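Local coordinates for protein N2152 (Neocallimastix frontalis, PDB 5U22) that probably hydrolyses rare arabinosyl substrates as a polyspecific family 39 glycoside hydrolase of an anaerobic rumen fungus, built from a TIM barrel and a beta sandwich, at residues W110-P115 with D149-D154; E143-P148 with L158-M163. All coordinates share one frame; numbering follows the deposited sequence.

Contact 1 of 2, residues W110-P115 with D149-D154; sequences WPYRWP and DVTWKD
Thr151 packs against Trp110, Pro111 and Tyr112, joining two loop regions at the C-terminal ends of TIM-barrel strands 98-102 and 139-143. Its CB lies 3.9 Å from CB of Pro111 and also against the Tyr112 ring. From there the side chain branches. OG1, held between its own backbone N and carbonyl carbon (chi1 60°), lies at the edge of Tyr112, 3.7 Å from CD2, and has its hydrogen-bond partners, Glu147 O among them, in the preceding residues. The other branch, CG2, makes a CH-pi contact over the Trp110 face, 3.4 Å from the centroid of the six-membered ring and only 13° off its normal. Threonine suits this place because one branch is polar and the other apolar. Val150 CG1 meets the same indole obliquely at CZ2, and the Trp110 side chain also lies near a bound buffer molecule.

Farther along, Trp152 directs the edge of its six-membered ring at the face of Trp114, in a T-shaped pair with planes at 68°. An alanine in place of Trp114 would probably leave that Trp152 edge without its aromatic face and open a gap between the loops. Between the two clusters, a water lies within reach of both backbones, 2.9 Å from Tyr112 O and 2.7 Å from Thr151 O.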
loop_
_atom_site.group_PDB
_atom_site.type_symbol
_atom_site.label_atom_id
_atom_site.label_comp_id
_atom_site.label_asym_id
_atom_site.label_seq_id
_atom_site.Cartn_x
_atom_site.Cartn_y
_atom_site.Cartn_z
ATOM N N TRP A 110 -19.754 5.462 -12.994
ATOM C CA TRP A 110 -19.617 4.420 -11.977
ATOM C C TRP A 110 -20.994 3.847 -11.646
ATOM O O TRP A 110 -21.847 4.555 -11.100
ATOM C CB TRP A 110 -18.947 4.948 -10.705
ATOM C CG TRP A 110 -18.661 3.851 -9.708
ATOM C CD1 TRP A 110 -19.483 3.418 -8.711
ATOM C CD2 TRP A 110 -17.474 3.046 -9.627
ATOM N NE1 TRP A 110 -18.884 2.397 -8.008
ATOM C CE2 TRP A 110 -17.651 2.146 -8.551
ATOM C CE3 TRP A 110 -16.280 3.002 -10.354
ATOM C CZ2 TRP A 110 -16.675 1.209 -8.180
ATOM C CZ3 TRP A 110 -15.311 2.058 -9.992
ATOM C CH2 TRP A 110 -15.517 1.178 -8.910
ATOM N N PRO A 111 -21.228 2.566 -11.990
ATOM C CA PRO A 111 -20.292 1.646 -12.657
ATOM C C PRO A 111 -19.889 2.086 -14.058
ATOM O O PRO A 111 -20.671 2.780 -14.709
ATOM C CB PRO A 111 -21.076 0.339 -12.713
ATOM C CG PRO A 111 -22.042 0.441 -11.554
ATOM C CD PRO A 111 -22.462 1.874 -11.583
ATOM N N TYR A 112 -18.681 1.697 -14.474
ATOM C CA TYR A 112 -18.154 2.062 -15.788
ATOM C C TYR A 112 -19.177 1.821 -16.886
ATOM O O TYR A 112 -19.828 0.774 -16.937
ATOM C CB TYR A 112 -16.891 1.261 -16.105
ATOM C CG TYR A 112 -15.769 1.481 -15.123
ATOM C CD1 TYR A 112 -15.022 2.651 -15.151
ATOM C CD2 TYR A 112 -15.464 0.526 -14.153
ATOM C CE1 TYR A 112 -13.993 2.863 -14.244
ATOM C CE2 TYR A 112 -14.439 0.730 -13.246
ATOM C CZ TYR A 112 -13.713 1.904 -13.295
ATOM O OH TYR A 112 -12.696 2.129 -12.395
ATOM N N ARG A 113 -19.293 2.784 -17.788
ATOM C CA ARG A 113 -20.230 2.651 -18.895
ATOM C C ARG A 113 -19.532 1.886 -20.008
ATOM O O ARG A 113 -18.731 2.447 -20.758
ATOM C CB ARG A 113 -20.719 4.023 -19.345
ATOM C CG ARG A 113 -21.696 4.627 -18.356
ATOM C CD ARG A 113 -22.580 5.645 -19.034
ATOM N NE ARG A 113 -21.849 6.880 -19.265
ATOM C CZ ARG A 113 -21.667 7.804 -18.333
ATOM N NH1 ARG A 113 -22.158 7.616 -17.116
ATOM N NH2 ARG A 113 -20.988 8.908 -18.613
ATOM N N TRP A 114 -19.826 0.590 -20.097
ATOM C CA TRP A 114 -19.185 -0.273 -21.078
ATOM C C TRP A 114 -19.603 0.138 -22.485
ATOM O O TRP A 114 -20.806 0.240 -22.761
ATOM C CB TRP A 114 -19.577 -1.719 -20.811
ATOM C CG TRP A 114 -19.054 -2.730 -21.779
ATOM C CD1 TRP A 114 -19.772 -3.408 -22.726
ATOM C CD2 TRP A 114 -17.705 -3.199 -21.885
ATOM N NE1 TRP A 114 -18.947 -4.280 -23.409
ATOM C CE2 TRP A 114 -17.674 -4.164 -22.916
ATOM C CE3 TRP A 114 -16.519 -2.898 -21.211
ATOM C CZ2 TRP A 114 -16.507 -4.829 -23.282
ATOM C CZ3 TRP A 114 -15.361 -3.562 -21.577
ATOM C CH2 TRP A 114 -15.362 -4.513 -22.604
ATOM N N PRO A 115 -18.657 0.390 -23.389
ATOM C CA PRO A 115 -19.002 0.835 -24.751
ATOM C C PRO A 115 -19.003 -0.277 -25.791
ATOM O O PRO A 115 -19.100 0.035 -26.985
ATOM C CB PRO A 115 -17.876 1.831 -25.044
ATOM C CG PRO A 115 -16.672 1.171 -24.408
ATOM C CD PRO A 115 -17.199 0.442 -23.162
ATOM N N ASP A 149 -16.632 -6.913 -9.110
ATOM C CA ASP A 149 -17.695 -7.321 -8.201
ATOM C C ASP A 149 -18.631 -6.172 -7.860
ATOM O O ASP A 149 -19.683 -6.409 -7.256
ATOM C CB ASP A 149 -17.113 -7.962 -6.916
ATOM C CG ASP A 149 -15.897 -7.221 -6.345
ATOM O OD1 ASP A 149 -15.387 -6.273 -6.971
ATOM O OD2 ASP A 149 -15.442 -7.624 -5.245
ATOM N N VAL A 150 -18.281 -4.952 -8.258
ATOM C CA VAL A 150 -19.137 -3.789 -8.112
ATOM C C VAL A 150 -19.606 -3.267 -9.465
ATOM O O VAL A 150 -20.754 -2.838 -9.601
ATOM C CB VAL A 150 -18.410 -2.679 -7.319
ATOM C CG1 VAL A 150 -19.236 -1.393 -7.281
ATOM C CG2 VAL A 150 -18.115 -3.140 -5.916
ATOM N N THR A 151 -18.747 -3.329 -10.492
ATOM C CA THR A 151 -18.977 -2.563 -11.713
ATOM C C THR A 151 -19.252 -3.382 -12.963
ATOM O O THR A 151 -19.723 -2.808 -13.946
ATOM C CB THR A 151 -17.780 -1.650 -12.014
ATOM O OG1 THR A 151 -16.590 -2.442 -12.188
ATOM C CG2 THR A 151 -17.595 -0.665 -10.894
ATOM N N TRP A 152 -18.970 -4.685 -12.980
ATOM C CA TRP A 152 -19.270 -5.451 -14.181
ATOM C C TRP A 152 -20.738 -5.868 -14.194
ATOM O O TRP A 152 -21.280 -6.308 -13.179
ATOM C CB TRP A 152 -18.372 -6.685 -14.309
ATOM C CG TRP A 152 -18.535 -7.223 -15.700
ATOM C CD1 TRP A 152 -19.363 -8.233 -16.100
ATOM C CD2 TRP A 152 -17.960 -6.677 -16.890
ATOM N NE1 TRP A 152 -19.297 -8.383 -17.467
ATOM C CE2 TRP A 152 -18.442 -7.441 -17.976
ATOM C CE3 TRP A 152 -17.064 -5.629 -17.144
ATOM C CZ2 TRP A 152 -18.050 -7.199 -19.288
ATOM C CZ3 TRP A 152 -16.679 -5.385 -18.451
ATOM C CH2 TRP A 152 -17.177 -6.161 -19.508
ATOM N N LYS A 153 -21.381 -5.730 -15.356
ATOM C CA LYS A 153 -22.799 -6.040 -15.522
ATOM C C LYS A 153 -22.964 -7.033 -16.662
ATOM O O LYS A 153 -22.403 -6.830 -17.744
ATOM C CB LYS A 153 -23.613 -4.775 -15.821
ATOM C CG LYS A 153 -23.501 -3.671 -14.775
ATOM C CD LYS A 153 -23.888 -4.158 -13.374
ATOM C CE LYS A 153 -23.682 -3.051 -12.334
ATOM N NZ LYS A 153 -23.917 -3.530 -10.942
ATOM N N ASP A 154 -23.739 -8.099 -16.421
ATOM C CA ASP A 154 -23.987 -9.099 -17.462
ATOM C C ASP A 154 -24.547 -8.465 -18.726
ATOM O O ASP A 154 -24.322 -8.972 -19.834
ATOM C CB ASP A 154 -24.967 -10.169 -16.968
ATOM C CG ASP A 154 -24.334 -11.166 -16.007
ATOM O OD1 ASP A 154 -23.092 -11.316 -16.009
ATOM O OD2 ASP A 154 -25.103 -11.813 -15.259
HETATM O O HOH W 1 -19.508 -2.070 -16.554
#

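Contact 2 of 2, residues E143-P148 with L158-M163; sequences EIWNEP and LSFNQM
Thr151 OG1 accepts from Trp145 NE1 and has the carbonyl oxygens of Asn146 and Glu147 within hydrogen-bonding range, two acceptors for its single proton; the N-H bond is likely to fix the turn of the indole that Phe160 and Met163 pack against. Residues 143-148 run from the last residue of strand 139-143 to the start of helix 148-151; 158-163 lead into helix 160-174 and form its first turn. The Asn146-Glu147-Pro148 sequence at this strand end is consistent with the clan GH-A signature, in which such a glutamate is the acid/base. Asn146 and Glu147 set out from the backbone away from 158-163, and their ND2 and OE1 hydrogen-bond a bound buffer molecule.

Pro148 CB lies over the Phe160 face, 3.6 Å from the ring centroid and 21° off the normal, a CH-pi contact. Proline suits the first turn of a helix, where it needs no amide hydrogen, and its compact, puckered ring offers CB and CG to the phenyl. With CG anti to the backbone N (chi1 170°), Phe160 reaches out from its helix, and its ring edge meets Trp145 CB 3.9 Å from CE1. One turn later comes Met163, whose flexible chain bends at chi2 and chi3: CE packs 4.0 Å from Trp145 CD2, while SD lies obliquely 5.1 Å from the centroid of the six-membered ring, a Met-aromatic contact. That sulfur also touches Ile144, 3.7 Å from CG2.

A capping box secures the helix start: Gln162 N donates to Ser159 OG at 3.0 Å, and Ser159 N to Gln162 OE1. No hydrogen bond crosses between the segments, so apolar fit joins them, consistent with the polar groups of Asn146 and Glu147 being turned to the pocket that holds the buffer molecule.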
loop_
_atom_site.group_PDB
_atom_site.type_symbol
_atom_site.label_atom_id
_atom_site.label_comp_id
_atom_site.label_asym_id
_atom_site.label_seq_id
_atom_site.Cartn_x
_atom_site.Cartn_y
_atom_site.Cartn_z
ATOM N N GLU A 143 -3.397 -3.021 -15.577
ATOM C CA GLU A 143 -4.486 -3.533 -14.757
ATOM C C GLU A 143 -5.764 -3.512 -15.587
ATOM O O GLU A 143 -6.192 -2.448 -16.041
ATOM C CB GLU A 143 -4.626 -2.694 -13.487
ATOM C CG GLU A 143 -5.647 -3.216 -12.495
ATOM C CD GLU A 143 -5.815 -2.294 -11.297
ATOM O OE1 GLU A 143 -5.306 -1.146 -11.336
ATOM O OE2 GLU A 143 -6.459 -2.723 -10.318
ATOM N N ILE A 144 -6.363 -4.687 -15.792
ATOM C CA ILE A 144 -7.401 -4.836 -16.809
ATOM C C ILE A 144 -8.696 -4.140 -16.397
ATOM O O ILE A 144 -9.373 -3.526 -17.236
ATOM C CB ILE A 144 -7.615 -6.334 -17.124
ATOM C CG1 ILE A 144 -6.461 -6.848 -17.988
ATOM C CG2 ILE A 144 -8.976 -6.578 -17.821
ATOM C CD1 ILE A 144 -6.562 -8.327 -18.378
ATOM N N TRP A 145 -9.061 -4.206 -15.118
ATOM C CA TRP A 145 -10.354 -3.689 -14.684
ATOM C C TRP A 145 -10.227 -3.152 -13.264
ATOM O O TRP A 145 -9.125 -3.040 -12.717
ATOM C CB TRP A 145 -11.426 -4.779 -14.793
ATOM C CG TRP A 145 -12.833 -4.234 -14.850
ATOM C CD1 TRP A 145 -13.812 -4.371 -13.899
ATOM C CD2 TRP A 145 -13.405 -3.462 -15.907
ATOM N NE1 TRP A 145 -14.964 -3.732 -14.305
ATOM C CE2 TRP A 145 -14.744 -3.178 -15.543
ATOM C CE3 TRP A 145 -12.927 -2.993 -17.136
ATOM C CZ2 TRP A 145 -15.598 -2.433 -16.356
ATOM C CZ3 TRP A 145 -13.786 -2.260 -17.955
ATOM C CH2 TRP A 145 -15.109 -1.989 -17.558
ATOM N N ASN A 146 -11.368 -2.814 -12.660
ATOM C CA ASN A 146 -11.397 -2.266 -11.304
ATOM C C ASN A 146 -12.721 -2.664 -10.683
ATOM O O ASN A 146 -13.778 -2.288 -11.200
ATOM C CB ASN A 146 -11.250 -0.739 -11.311
ATOM C CG ASN A 146 -11.268 -0.130 -9.906
ATOM O OD1 ASN A 146 -10.703 -0.683 -8.965
ATOM N ND2 ASN A 146 -11.909 1.031 -9.775
ATOM N N GLU A 147 -12.656 -3.423 -9.593
ATOM C CA GLU A 147 -13.831 -3.824 -8.825
ATOM C C GLU A 147 -14.939 -4.411 -9.710
ATOM O O GLU A 147 -16.064 -3.896 -9.726
ATOM C CB GLU A 147 -14.351 -2.660 -7.996
ATOM C CG GLU A 147 -13.252 -2.113 -7.077
ATOM C CD GLU A 147 -13.759 -1.263 -5.929
ATOM O OE1 GLU A 147 -14.862 -0.672 -6.041
ATOM O OE2 GLU A 147 -13.037 -1.188 -4.903
ATOM N N PRO A 148 -14.655 -5.496 -10.424
ATOM C CA PRO A 148 -15.711 -6.120 -11.230
ATOM C C PRO A 148 -16.878 -6.590 -10.390
ATOM O O PRO A 148 -18.011 -6.644 -10.894
ATOM C CB PRO A 148 -14.981 -7.289 -11.899
ATOM C CG PRO A 148 -13.863 -7.629 -10.919
ATOM C CD PRO A 148 -13.411 -6.288 -10.424
ATOM N N LEU A 158 -21.175 -9.719 -22.232
ATOM C CA LEU A 158 -20.216 -10.763 -21.909
ATOM C C LEU A 158 -19.964 -10.706 -20.412
ATOM O O LEU A 158 -20.243 -9.698 -19.759
ATOM C CB LEU A 158 -18.906 -10.610 -22.693
ATOM C CG LEU A 158 -17.981 -9.423 -22.423
ATOM C CD1 LEU A 158 -16.683 -9.615 -23.191
ATOM C CD2 LEU A 158 -18.608 -8.092 -22.804
ATOM N N SER A 159 -19.472 -11.816 -19.872
ATOM C CA SER A 159 -19.177 -11.891 -18.452
ATOM C C SER A 159 -17.848 -11.201 -18.152
ATOM O O SER A 159 -17.059 -10.888 -19.050
ATOM C CB SER A 159 -19.113 -13.344 -18.001
ATOM O OG SER A 159 -17.930 -13.944 -18.508
ATOM N N PHE A 160 -17.588 -10.973 -16.859
ATOM C CA PHE A 160 -16.280 -10.452 -16.470
ATOM C C PHE A 160 -15.170 -11.405 -16.883
ATOM O O PHE A 160 -14.144 -10.980 -17.436
ATOM C CB PHE A 160 -16.191 -10.196 -14.966
ATOM C CG PHE A 160 -14.776 -9.888 -14.518
ATOM C CD1 PHE A 160 -14.195 -8.682 -14.853
ATOM C CD2 PHE A 160 -14.019 -10.821 -13.825
ATOM C CE1 PHE A 160 -12.883 -8.392 -14.492
ATOM C CE2 PHE A 160 -12.709 -10.544 -13.451
ATOM C CZ PHE A 160 -12.142 -9.322 -13.787
ATOM N N ASN A 161 -15.353 -12.706 -16.626
ATOM C CA ASN A 161 -14.325 -13.667 -17.021
ATOM C C ASN A 161 -14.055 -13.594 -18.520
ATOM O O ASN A 161 -12.904 -13.735 -18.951
ATOM C CB ASN A 161 -14.721 -15.097 -16.625
ATOM C CG ASN A 161 -14.665 -15.343 -15.114
ATOM O OD1 ASN A 161 -14.129 -14.539 -14.350
ATOM N ND2 ASN A 161 -15.221 -16.472 -14.684
ATOM N N GLN A 162 -15.102 -13.389 -19.330
ATOM C CA GLN A 162 -14.915 -13.291 -20.781
ATOM C C GLN A 162 -14.129 -12.034 -21.138
ATOM O O GLN A 162 -13.166 -12.084 -21.910
ATOM C CB GLN A 162 -16.274 -13.303 -21.513
ATOM C CG GLN A 162 -17.077 -14.643 -21.513
ATOM C CD GLN A 162 -18.347 -14.657 -22.434
ATOM O OE1 GLN A 162 -19.444 -14.216 -22.063
ATOM N NE2 GLN A 162 -18.190 -15.218 -23.622
ATOM N N MET A 163 -14.519 -10.889 -20.576
ATOM C CA MET A 163 -13.779 -9.659 -20.841
ATOM C C MET A 163 -12.335 -9.779 -20.361
ATOM O O MET A 163 -11.405 -9.312 -21.035
ATOM C CB MET A 163 -14.483 -8.473 -20.181
ATOM C CG MET A 163 -13.793 -7.127 -20.417
ATOM S SD MET A 163 -12.416 -6.803 -19.259
ATOM C CE MET A 163 -13.201 -6.995 -17.688
#

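How the contacts relate
The two contacts alternate along the chain, and their centres lie 9 Å apart. Contact 2 is the buried one, between the end of strand 139-143 and helix 160-174; contact 1 is partly buried, farther from the centre of the chain, where the loop after strand 98-102 meets helix 148-151 and the turn beyond it. Both rely on aromatic and apolar surfaces, but contact 1 also admits a water between its backbones, whereas contact 2 pairs hydrocarbon and sulfur. Among the bonds that tie them together are two probable ones, Trp152 NE1 to Leu158 O at 2.8 Å and Tyr112 OH with Asn146 ND2 at 2.9 Å, beside those at Thr151 OG1.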